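PDB 3N54: spore germination protein B3 from Bacillus subtilis subsp. subtilis, which takes part in the spore's germination response to the mixture of L-asparagine, glucose, fructose and potassium ions, as a lipoprotein of the GerABKC family. Local coordinates for residues A[178-186]-A[194-202]; A[277-288]-A[335-343]. All coordinates share one frame; numbering follows the deposited sequence.

Contact 1 of 2, residues A[178-186]-A[194-202]; sequences KYDGAGIIK and GFLSADETQ
Ile184 and Leu196 meet on one face of a two-stranded antiparallel ladder, their side chains crossing at about a right angle with Ile184 CD1 3.9 Å from Leu196 CG. Ile184 has its CG1 anti to the carbonyl carbon (chi1 -53°), which lays CG1 along Gly194 O and sends CD1 on to the leucine. The same face carries the methyl of Ala182, whose N and O both bond to Leu196. Ala182 N donates to Leu196 O at 3.0 Å, and Leu196 N returns a bond to Ala182 O at 2.8 Å that runs nearly straight (166° at the hydrogen), marking a hydrogen-bonded antiparallel pair.

These bonds close the beta hairpin of strands 177-186 and 191-196, at the edge of a mixed sheet whose next strand inward is 165-172. Beyond Leu196 the chain turns at once into helix 198-208, started by a capping box: Glu200 N donates to Ser197 OG, while Ser197 N donates to Glu200 OE2 at 2.9 Å. Thr201, one turn in, gives its hydroxyl proton to Ser197 O, which also takes the bond from Thr201 N; its side chain points to the strand, with OG1 3.7 Å from Ala182 CB.

Where the partner strand gives way to the helix, Gly181, with positive phi (78°), passes so near the partner segment that its CA lies 3.2 Å from Leu196 O, in a CA-H...O contact. A water accepts from Ala198 N and lies close to Asp180 OD1, at a distance so short that this second bond is doubtful; Asp180 OD2 forms a salt bridge with Arg110.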
loop_
_atom_site.group_PDB
_atom_site.type_symbol
_atom_site.label_atom_id
_atom_site.label_comp_id
_atom_site.label_asym_id
_atom_site.label_seq_id
_atom_site.Cartn_x
_atom_site.Cartn_y
_atom_site.Cartn_z
ATOM N N LYS A 178 7.949 -4.786 11.108
ATOM C CA LYS A 178 8.974 -4.354 10.158
ATOM C C LYS A 178 8.352 -3.974 8.815
ATOM O O LYS A 178 7.475 -4.685 8.323
ATOM C CB LYS A 178 9.993 -5.481 9.973
ATOM C CG LYS A 178 11.134 -5.196 9.004
ATOM C CD LYS A 178 12.338 -6.113 9.298
ATOM C CE LYS A 178 13.420 -6.047 8.209
ATOM N NZ LYS A 178 13.894 -4.656 7.921
ATOM N N TYR A 179 8.784 -2.855 8.232
ATOM C CA TYR A 179 8.318 -2.474 6.898
ATOM C C TYR A 179 8.776 -3.545 5.924
ATOM O O TYR A 179 9.920 -3.987 5.987
ATOM C CB TYR A 179 8.835 -1.102 6.480
ATOM C CG TYR A 179 8.187 0.027 7.235
ATOM C CD1 TYR A 179 6.835 0.307 7.070
ATOM C CD2 TYR A 179 8.918 0.819 8.117
ATOM C CE1 TYR A 179 6.226 1.345 7.760
ATOM C CE2 TYR A 179 8.319 1.861 8.812
ATOM C CZ TYR A 179 6.975 2.118 8.629
ATOM O OH TYR A 179 6.375 3.144 9.319
ATOM N N ASP A 180 7.878 -3.979 5.045
ATOM C CA ASP A 180 8.163 -5.120 4.187
ATOM C C ASP A 180 7.497 -4.996 2.818
ATOM O O ASP A 180 6.582 -5.745 2.486
ATOM C CB ASP A 180 7.712 -6.399 4.906
ATOM C CG ASP A 180 8.240 -7.663 4.257
ATOM O OD1 ASP A 180 9.216 -7.583 3.485
ATOM O OD2 ASP A 180 7.680 -8.746 4.531
ATOM N N GLY A 181 7.963 -4.035 2.031
ATOM C CA GLY A 181 7.460 -3.834 0.681
ATOM C C GLY A 181 6.114 -3.131 0.618
ATOM O O GLY A 181 5.818 -2.268 1.439
ATOM N N ALA A 182 5.299 -3.517 -0.359
ATOM C CA ALA A 182 4.046 -2.834 -0.630
ATOM C C ALA A 182 2.945 -3.766 -1.130
ATOM O O ALA A 182 3.207 -4.723 -1.842
ATOM C CB ALA A 182 4.285 -1.736 -1.659
ATOM N N GLY A 183 1.707 -3.464 -0.753
ATOM C CA GLY A 183 0.554 -4.177 -1.272
ATOM C C GLY A 183 0.159 -3.501 -2.564
ATOM O O GLY A 183 0.393 -2.304 -2.731
ATOM N N ILE A 184 -0.424 -4.265 -3.483
ATOM C CA ILE A 184 -0.886 -3.737 -4.758
ATOM C C ILE A 184 -2.407 -3.768 -4.770
ATOM O O ILE A 184 -2.997 -4.842 -4.761
ATOM C CB ILE A 184 -0.358 -4.569 -5.948
ATOM C CG1 ILE A 184 1.164 -4.725 -5.880
ATOM C CG2 ILE A 184 -0.763 -3.927 -7.269
ATOM C CD1 ILE A 184 1.701 -5.810 -6.808
ATOM N N ILE A 185 -3.034 -2.593 -4.779
ATOM C CA ILE A 185 -4.487 -2.481 -4.806
ATOM C C ILE A 185 -4.926 -2.216 -6.239
ATOM O O ILE A 185 -4.486 -1.252 -6.864
ATOM C CB ILE A 185 -5.009 -1.336 -3.890
ATOM C CG1 ILE A 185 -4.383 -1.413 -2.491
ATOM C CG2 ILE A 185 -6.522 -1.378 -3.790
ATOM C CD1 ILE A 185 -4.601 -2.736 -1.783
ATOM N N LYS A 186 -5.783 -3.082 -6.767
ATOM C CA LYS A 186 -6.208 -2.971 -8.155
ATOM C C LYS A 186 -7.452 -2.099 -8.295
ATOM O O LYS A 186 -8.336 -2.117 -7.441
ATOM C CB LYS A 186 -6.469 -4.354 -8.741
ATOM C CG LYS A 186 -6.707 -4.358 -10.250
ATOM C CD LYS A 186 -6.600 -5.760 -10.787
ATOM C CE LYS A 186 -6.668 -5.819 -12.301
ATOM N NZ LYS A 186 -6.076 -7.129 -12.760
ATOM N N GLY A 194 -1.733 -8.534 -4.803
ATOM C CA GLY A 194 -0.414 -9.087 -4.505
ATOM C C GLY A 194 0.447 -8.125 -3.711
ATOM O O GLY A 194 0.018 -7.012 -3.407
ATOM N N PHE A 195 1.659 -8.567 -3.384
ATOM C CA PHE A 195 2.653 -7.745 -2.696
ATOM C C PHE A 195 3.947 -7.657 -3.502
ATOM O O PHE A 195 4.313 -8.579 -4.219
ATOM C CB PHE A 195 3.034 -8.345 -1.341
ATOM C CG PHE A 195 1.957 -8.280 -0.302
ATOM C CD1 PHE A 195 1.847 -7.178 0.533
ATOM C CD2 PHE A 195 1.077 -9.337 -0.131
ATOM C CE1 PHE A 195 0.869 -7.126 1.512
ATOM C CE2 PHE A 195 0.097 -9.288 0.839
ATOM C CZ PHE A 195 -0.007 -8.185 1.663
ATOM N N LEU A 196 4.633 -6.533 -3.358
ATOM C CA LEU A 196 5.974 -6.369 -3.863
ATOM C C LEU A 196 6.879 -6.426 -2.637
ATOM O O LEU A 196 6.494 -5.973 -1.557
ATOM C CB LEU A 196 6.131 -5.035 -4.596
ATOM C CG LEU A 196 5.383 -4.863 -5.927
ATOM C CD1 LEU A 196 5.685 -3.501 -6.541
ATOM C CD2 LEU A 196 5.734 -5.971 -6.906
ATOM N N SER A 197 8.070 -6.991 -2.794
ATOM C CA SER A 197 9.029 -7.058 -1.703
ATOM C C SER A 197 9.613 -5.675 -1.462
ATOM O O SER A 197 9.436 -4.771 -2.280
ATOM C CB SER A 197 10.155 -8.044 -2.035
ATOM O OG SER A 197 10.892 -7.618 -3.170
ATOM N N ALA A 198 10.310 -5.521 -0.339
ATOM C CA ALA A 198 11.015 -4.284 -0.023
ATOM C C ALA A 198 11.968 -3.898 -1.149
ATOM O O ALA A 198 11.992 -2.743 -1.562
ATOM C CB ALA A 198 11.783 -4.433 1.286
ATOM N N ASP A 199 12.760 -4.862 -1.633
ATOM C CA ASP A 199 13.706 -4.609 -2.726
ATOM C C ASP A 199 12.982 -4.189 -4.003
ATOM O O ASP A 199 13.385 -3.233 -4.662
ATOM C CB ASP A 199 14.577 -5.843 -3.015
ATOM C CG ASP A 199 15.665 -6.071 -1.968
ATOM O OD1 ASP A 199 15.946 -5.163 -1.157
ATOM O OD2 ASP A 199 16.263 -7.169 -1.970
ATOM N N GLU A 200 11.922 -4.914 -4.352
ATOM C CA GLU A 200 11.138 -4.606 -5.548
ATOM C C GLU A 200 10.504 -3.223 -5.446
ATOM O O GLU A 200 10.472 -2.483 -6.429
ATOM C CB GLU A 200 10.057 -5.670 -5.781
ATOM C CG GLU A 200 10.603 -7.001 -6.280
ATOM C CD GLU A 200 9.587 -8.134 -6.247
ATOM O OE1 GLU A 200 9.787 -9.114 -6.992
ATOM O OE2 GLU A 200 8.603 -8.065 -5.479
ATOM N N THR A 201 10.009 -2.879 -4.257
ATOM C CA THR A 201 9.400 -1.569 -4.037
ATOM C C THR A 201 10.455 -0.475 -4.201
ATOM O O THR A 201 10.196 0.549 -4.828
ATOM C CB THR A 201 8.705 -1.482 -2.650
ATOM O OG1 THR A 201 7.770 -2.563 -2.514
ATOM C CG2 THR A 201 7.952 -0.174 -2.495
ATOM N N GLN A 202 11.656 -0.712 -3.676
ATOM C CA GLN A 202 12.747 0.258 -3.812
ATOM C C GLN A 202 13.102 0.450 -5.277
ATOM O O GLN A 202 13.254 1.576 -5.743
ATOM C CB GLN A 202 14.000 -0.180 -3.036
ATOM C CG GLN A 202 15.086 0.900 -3.016
ATOM C CD GLN A 202 16.366 0.474 -2.324
ATOM O OE1 GLN A 202 16.988 -0.522 -2.690
ATOM N NE2 GLN A 202 16.788 1.249 -1.339
HETATM O O HOH W 1 10.241 -8.004 1.269
#

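Contact 2 of 2, residues A[277-288]-A[335-343]; sequences ENIFEKKLERDV and KYDISFKII
Phe340 projects from the strand with one ring face turned to the helix backbone at Phe280 and Glu281. Its edge points at Leu284, whose CD2 lies in the ring plane 3.8 Å from Phe340 CZ, the two side chains crossing at about a right angle. Phe280 adds its CB, 3.5 Å from Phe340 CD2, while its own ring, like that of Phe340, meets Phe227; Trp206 lies nearly parallel to the Phe340 ring.

Glu281 runs extended along that same ring face, CG near Phe340 CD1. With CG anti to the carbonyl carbon (chi1 -75°), its carboxylate reaches the strand backbone, and OE2 takes the N-H of Phe340 at 2.8 Å in an almost straight bond (178°). The donor comes from the anti side of the carboxylate, somewhat out of its plane. One helical turn earlier Glu277 repeats the gesture two residues further along the strand: Ile342 N donates to Glu277 OE2 at 3.2 Å, again on the anti side. Helix 271-299 thus packs along strand 333-342, an outermost strand of a four-stranded mixed sheet, the short axes running at 141° with a closest approach of 7.6 Å. The spacing of the glutamates is close to that of the N-H groups facing them, while Asp337 and Ser339, on the strand's other edge, bond to strand 245-258.

Toward the other end Ile338 CD1 lies 3.9 Å from Leu284 CD2. Val288 closes the row by setting CG1 over one face of the Tyr336 ring, a CH-pi contact 3.9 Å from the centroid; Glu285 OE2 approaches the same tyrosine obliquely, 3.7 Å from Tyr336 CB.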
loop_
_atom_site.group_PDB
_atom_site.type_symbol
_atom_site.label_atom_id
_atom_site.label_comp_id
_atom_site.label_asym_id
_atom_site.label_seq_id
_atom_site.Cartn_x
_atom_site.Cartn_y
_atom_site.Cartn_z
ATOM N N GLU A 277 29.835 2.449 -11.978
ATOM C CA GLU A 277 28.566 3.071 -12.334
ATOM C C GLU A 277 27.767 2.173 -13.263
ATOM O O GLU A 277 26.560 2.000 -13.082
ATOM C CB GLU A 277 28.803 4.428 -12.998
ATOM C CG GLU A 277 29.241 5.492 -12.016
ATOM C CD GLU A 277 29.801 6.746 -12.666
ATOM O OE1 GLU A 277 29.899 6.809 -13.911
ATOM O OE2 GLU A 277 30.153 7.673 -11.911
ATOM N N ASN A 278 28.450 1.598 -14.249
ATOM C CA ASN A 278 27.817 0.703 -15.208
ATOM C C ASN A 278 27.232 -0.532 -14.521
ATOM O O ASN A 278 26.146 -0.984 -14.879
ATOM C CB ASN A 278 28.814 0.274 -16.292
ATOM C CG ASN A 278 28.128 -0.291 -17.524
ATOM O OD1 ASN A 278 27.299 0.376 -18.145
ATOM N ND2 ASN A 278 28.473 -1.518 -17.887
ATOM N N ILE A 279 27.953 -1.061 -13.531
ATOM C CA ILE A 279 27.498 -2.232 -12.781
ATOM C C ILE A 279 26.209 -1.919 -12.018
ATOM O O ILE A 279 25.255 -2.692 -12.071
ATOM C CB ILE A 279 28.571 -2.741 -11.794
ATOM C CG1 ILE A 279 29.790 -3.263 -12.555
ATOM C CG2 ILE A 279 28.014 -3.851 -10.920
ATOM C CD1 ILE A 279 30.907 -3.752 -11.659
ATOM N N PHE A 280 26.186 -0.785 -11.321
ATOM C CA PHE A 280 24.998 -0.367 -10.577
ATOM C C PHE A 280 23.828 -0.086 -11.518
ATOM O O PHE A 280 22.696 -0.469 -11.238
ATOM C CB PHE A 280 25.275 0.893 -9.750
ATOM C CG PHE A 280 26.284 0.705 -8.649
ATOM C CD1 PHE A 280 26.086 -0.245 -7.658
ATOM C CD2 PHE A 280 27.407 1.520 -8.574
ATOM C CE1 PHE A 280 27.007 -0.406 -6.633
ATOM C CE2 PHE A 280 28.329 1.369 -7.549
ATOM C CZ PHE A 280 28.130 0.402 -6.578
ATOM N N GLU A 281 24.113 0.595 -12.625
ATOM C CA GLU A 281 23.100 0.932 -13.630
ATOM C C GLU A 281 22.434 -0.310 -14.199
ATOM O O GLU A 281 21.205 -0.388 -14.255
ATOM C CB GLU A 281 23.724 1.731 -14.777
ATOM C CG GLU A 281 24.043 3.181 -14.440
ATOM C CD GLU A 281 25.085 3.791 -15.373
ATOM O OE1 GLU A 281 25.352 3.218 -16.453
ATOM O OE2 GLU A 281 25.642 4.849 -15.021
ATOM N N LYS A 282 23.250 -1.271 -14.621
ATOM C CA LYS A 282 22.743 -2.516 -15.198
ATOM C C LYS A 282 21.899 -3.306 -14.202
ATOM O O LYS A 282 20.904 -3.919 -14.583
ATOM C CB LYS A 282 23.888 -3.390 -15.722
ATOM C CG LYS A 282 24.479 -2.926 -17.052
ATOM C CD LYS A 282 25.570 -3.885 -17.536
ATOM C CE LYS A 282 25.903 -3.664 -19.002
ATOM N NZ LYS A 282 26.877 -4.665 -19.519
ATOM N N LYS A 283 22.294 -3.290 -12.930
ATOM C CA LYS A 283 21.540 -3.991 -11.894
ATOM C C LYS A 283 20.143 -3.389 -11.733
ATOM O O LYS A 283 19.154 -4.115 -11.705
ATOM C CB LYS A 283 22.285 -3.985 -10.552
ATOM C CG LYS A 283 21.466 -4.585 -9.413
ATOM C CD LYS A 283 22.309 -4.897 -8.196
ATOM C CE LYS A 283 21.429 -5.288 -7.009
ATOM N NZ LYS A 283 20.422 -6.341 -7.337
ATOM N N LEU A 284 20.061 -2.067 -11.637
ATOM C CA LEU A 284 18.762 -1.409 -11.510
ATOM C C LEU A 284 17.875 -1.786 -12.694
ATOM O O LEU A 284 16.687 -2.078 -12.525
ATOM C CB LEU A 284 18.918 0.116 -11.424
ATOM C CG LEU A 284 17.651 0.933 -11.149
ATOM C CD1 LEU A 284 17.048 0.565 -9.805
ATOM C CD2 LEU A 284 17.939 2.433 -11.194
ATOM N N GLU A 285 18.464 -1.791 -13.885
ATOM C CA GLU A 285 17.725 -2.105 -15.099
ATOM C C GLU A 285 17.146 -3.514 -15.078
ATOM O O GLU A 285 15.964 -3.700 -15.356
ATOM C CB GLU A 285 18.606 -1.941 -16.340
ATOM C CG GLU A 285 17.842 -2.188 -17.628
ATOM C CD GLU A 285 18.552 -1.662 -18.852
ATOM O OE1 GLU A 285 19.795 -1.743 -18.915
ATOM O OE2 GLU A 285 17.856 -1.182 -19.763
ATOM N N ARG A 286 17.965 -4.506 -14.758
ATOM C CA ARG A 286 17.459 -5.878 -14.755
ATOM C C ARG A 286 16.464 -6.088 -13.606
ATOM O O ARG A 286 15.505 -6.836 -13.752
ATOM C CB ARG A 286 18.596 -6.916 -14.744
ATOM C CG ARG A 286 19.269 -7.189 -13.415
ATOM C CD ARG A 286 20.379 -8.265 -13.595
ATOM N NE ARG A 286 21.644 -7.665 -13.993
ATOM C CZ ARG A 286 22.659 -7.380 -13.175
ATOM N NH1 ARG A 286 22.614 -7.653 -11.874
ATOM N NH2 ARG A 286 23.749 -6.814 -13.678
ATOM N N ASP A 287 16.680 -5.416 -12.482
ATOM C CA ASP A 287 15.755 -5.526 -11.360
ATOM C C ASP A 287 14.396 -4.914 -11.708
ATOM O O ASP A 287 13.366 -5.498 -11.379
ATOM C CB ASP A 287 16.346 -4.898 -10.089
ATOM C CG ASP A 287 17.520 -5.702 -9.532
ATOM O OD1 ASP A 287 17.717 -6.857 -9.960
ATOM O OD2 ASP A 287 18.248 -5.184 -8.662
ATOM N N VAL A 288 14.380 -3.773 -12.400
ATOM C CA VAL A 288 13.100 -3.143 -12.756
ATOM C C VAL A 288 12.375 -3.948 -13.840
ATOM O O VAL A 288 11.151 -3.967 -13.876
ATOM C CB VAL A 288 13.245 -1.658 -13.187
ATOM C CG1 VAL A 288 13.853 -1.538 -14.581
ATOM C CG2 VAL A 288 11.891 -0.967 -13.144
ATOM N N LYS A 335 11.947 1.280 -22.405
ATOM C CA LYS A 335 13.332 1.487 -22.777
ATOM C C LYS A 335 13.934 2.376 -21.705
ATOM O O LYS A 335 13.463 3.491 -21.483
ATOM C CB LYS A 335 13.434 2.160 -24.145
ATOM C CG LYS A 335 12.802 1.373 -25.294
ATOM C CD LYS A 335 13.583 0.103 -25.612
ATOM C CE LYS A 335 13.027 -0.602 -26.844
ATOM N NZ LYS A 335 11.623 -1.069 -26.637
ATOM N N TYR A 336 14.968 1.883 -21.037
ATOM C CA TYR A 336 15.555 2.591 -19.912
ATOM C C TYR A 336 16.890 3.219 -20.274
ATOM O O TYR A 336 17.652 2.668 -21.061
ATOM C CB TYR A 336 15.737 1.632 -18.731
ATOM C CG TYR A 336 14.470 0.903 -18.348
ATOM C CD1 TYR A 336 13.605 1.423 -17.391
ATOM C CD2 TYR A 336 14.124 -0.296 -18.958
ATOM C CE1 TYR A 336 12.432 0.761 -17.044
ATOM C CE2 TYR A 336 12.956 -0.964 -18.616
ATOM C CZ TYR A 336 12.114 -0.430 -17.658
ATOM O OH TYR A 336 10.957 -1.093 -17.322
ATOM N N ASP A 337 17.154 4.387 -19.700
ATOM C CA ASP A 337 18.434 5.054 -19.836
ATOM C C ASP A 337 18.843 5.447 -18.426
ATOM O O ASP A 337 18.405 6.469 -17.899
ATOM C CB ASP A 337 18.328 6.267 -20.764
ATOM C CG ASP A 337 19.675 6.939 -21.016
ATOM O OD1 ASP A 337 19.835 7.538 -22.100
ATOM O OD2 ASP A 337 20.572 6.873 -20.147
ATOM N N ILE A 338 19.675 4.617 -17.811
ATOM C CA ILE A 338 20.057 4.810 -16.423
ATOM C C ILE A 338 21.488 5.317 -16.339
ATOM O O ILE A 338 22.396 4.719 -16.909
ATOM C CB ILE A 338 19.894 3.500 -15.631
ATOM C CG1 ILE A 338 18.476 2.948 -15.825
ATOM C CG2 ILE A 338 20.184 3.729 -14.166
ATOM C CD1 ILE A 338 18.183 1.696 -15.042
ATOM N N SER A 339 21.677 6.424 -15.627
ATOM C CA SER A 339 22.985 7.042 -15.479
ATOM C C SER A 339 23.273 7.344 -14.015
ATOM O O SER A 339 22.595 8.159 -13.392
ATOM C CB SER A 339 23.055 8.327 -16.308
ATOM O OG SER A 339 24.330 8.938 -16.196
ATOM N N PHE A 340 24.280 6.671 -13.473
ATOM C CA PHE A 340 24.679 6.841 -12.083
ATOM C C PHE A 340 25.950 7.673 -12.040
ATOM O O PHE A 340 26.734 7.665 -12.989
ATOM C CB PHE A 340 24.920 5.478 -11.423
ATOM C CG PHE A 340 23.667 4.789 -10.925
ATOM C CD1 PHE A 340 22.463 4.864 -11.622
ATOM C CD2 PHE A 340 23.717 4.014 -9.775
ATOM C CE1 PHE A 340 21.332 4.213 -11.153
ATOM C CE2 PHE A 340 22.590 3.356 -9.309
ATOM C CZ PHE A 340 21.398 3.455 -9.999
ATOM N N LYS A 341 26.150 8.391 -10.939
ATOM C CA LYS A 341 27.336 9.221 -10.757
ATOM C C LYS A 341 27.824 9.163 -9.315
ATOM O O LYS A 341 27.113 9.584 -8.402
ATOM C CB LYS A 341 27.035 10.673 -11.148
ATOM C CG LYS A 341 26.871 10.901 -12.657
ATOM C CD LYS A 341 26.256 12.264 -12.979
ATOM C CE LYS A 341 24.746 12.287 -12.699
ATOM N NZ LYS A 341 24.127 13.609 -13.010
ATOM N N ILE A 342 29.025 8.627 -9.111
ATOM C CA ILE A 342 29.626 8.603 -7.781
ATOM C C ILE A 342 30.237 9.980 -7.518
ATOM O O ILE A 342 30.815 10.588 -8.418
ATOM C CB ILE A 342 30.711 7.502 -7.616
ATOM C CG1 ILE A 342 30.097 6.100 -7.636
ATOM C CG2 ILE A 342 31.445 7.653 -6.298
ATOM C CD1 ILE A 342 29.732 5.597 -8.996
ATOM N N ILE A 343 30.090 10.469 -6.290
ATOM C CA ILE A 343 30.633 11.768 -5.891
ATOM C C ILE A 343 31.450 11.619 -4.600
ATOM O O ILE A 343 31.557 12.556 -3.804
ATOM C CB ILE A 343 29.498 12.819 -5.735
ATOM C CG1 ILE A 343 28.521 12.432 -4.616
ATOM C CG2 ILE A 343 28.743 12.975 -7.048
ATOM C CD1 ILE A 343 27.348 13.388 -4.465
#

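Overall arrangement
Contact 1 is the more buried, its centre about 7 Å from the chain centre, and contact 2 is partly buried, about 26 Å out. Their centres are about 21 Å apart and their nearest atoms about 6 Å, without touching. Helix 198-208 links them: its start belongs to contact 1, and Thr203, Trp206 and Val207 further along it touch Leu284, Asp287 and Val288 of contact 2. Helix 271-299 in turn touches Glu200 and Ile184 of contact 1. In contact 1 backbone pairs with backbone inside a hairpin; in contact 2, joining elements far apart in sequence, carboxylates grip strand N-H groups beside an aromatic and aliphatic core.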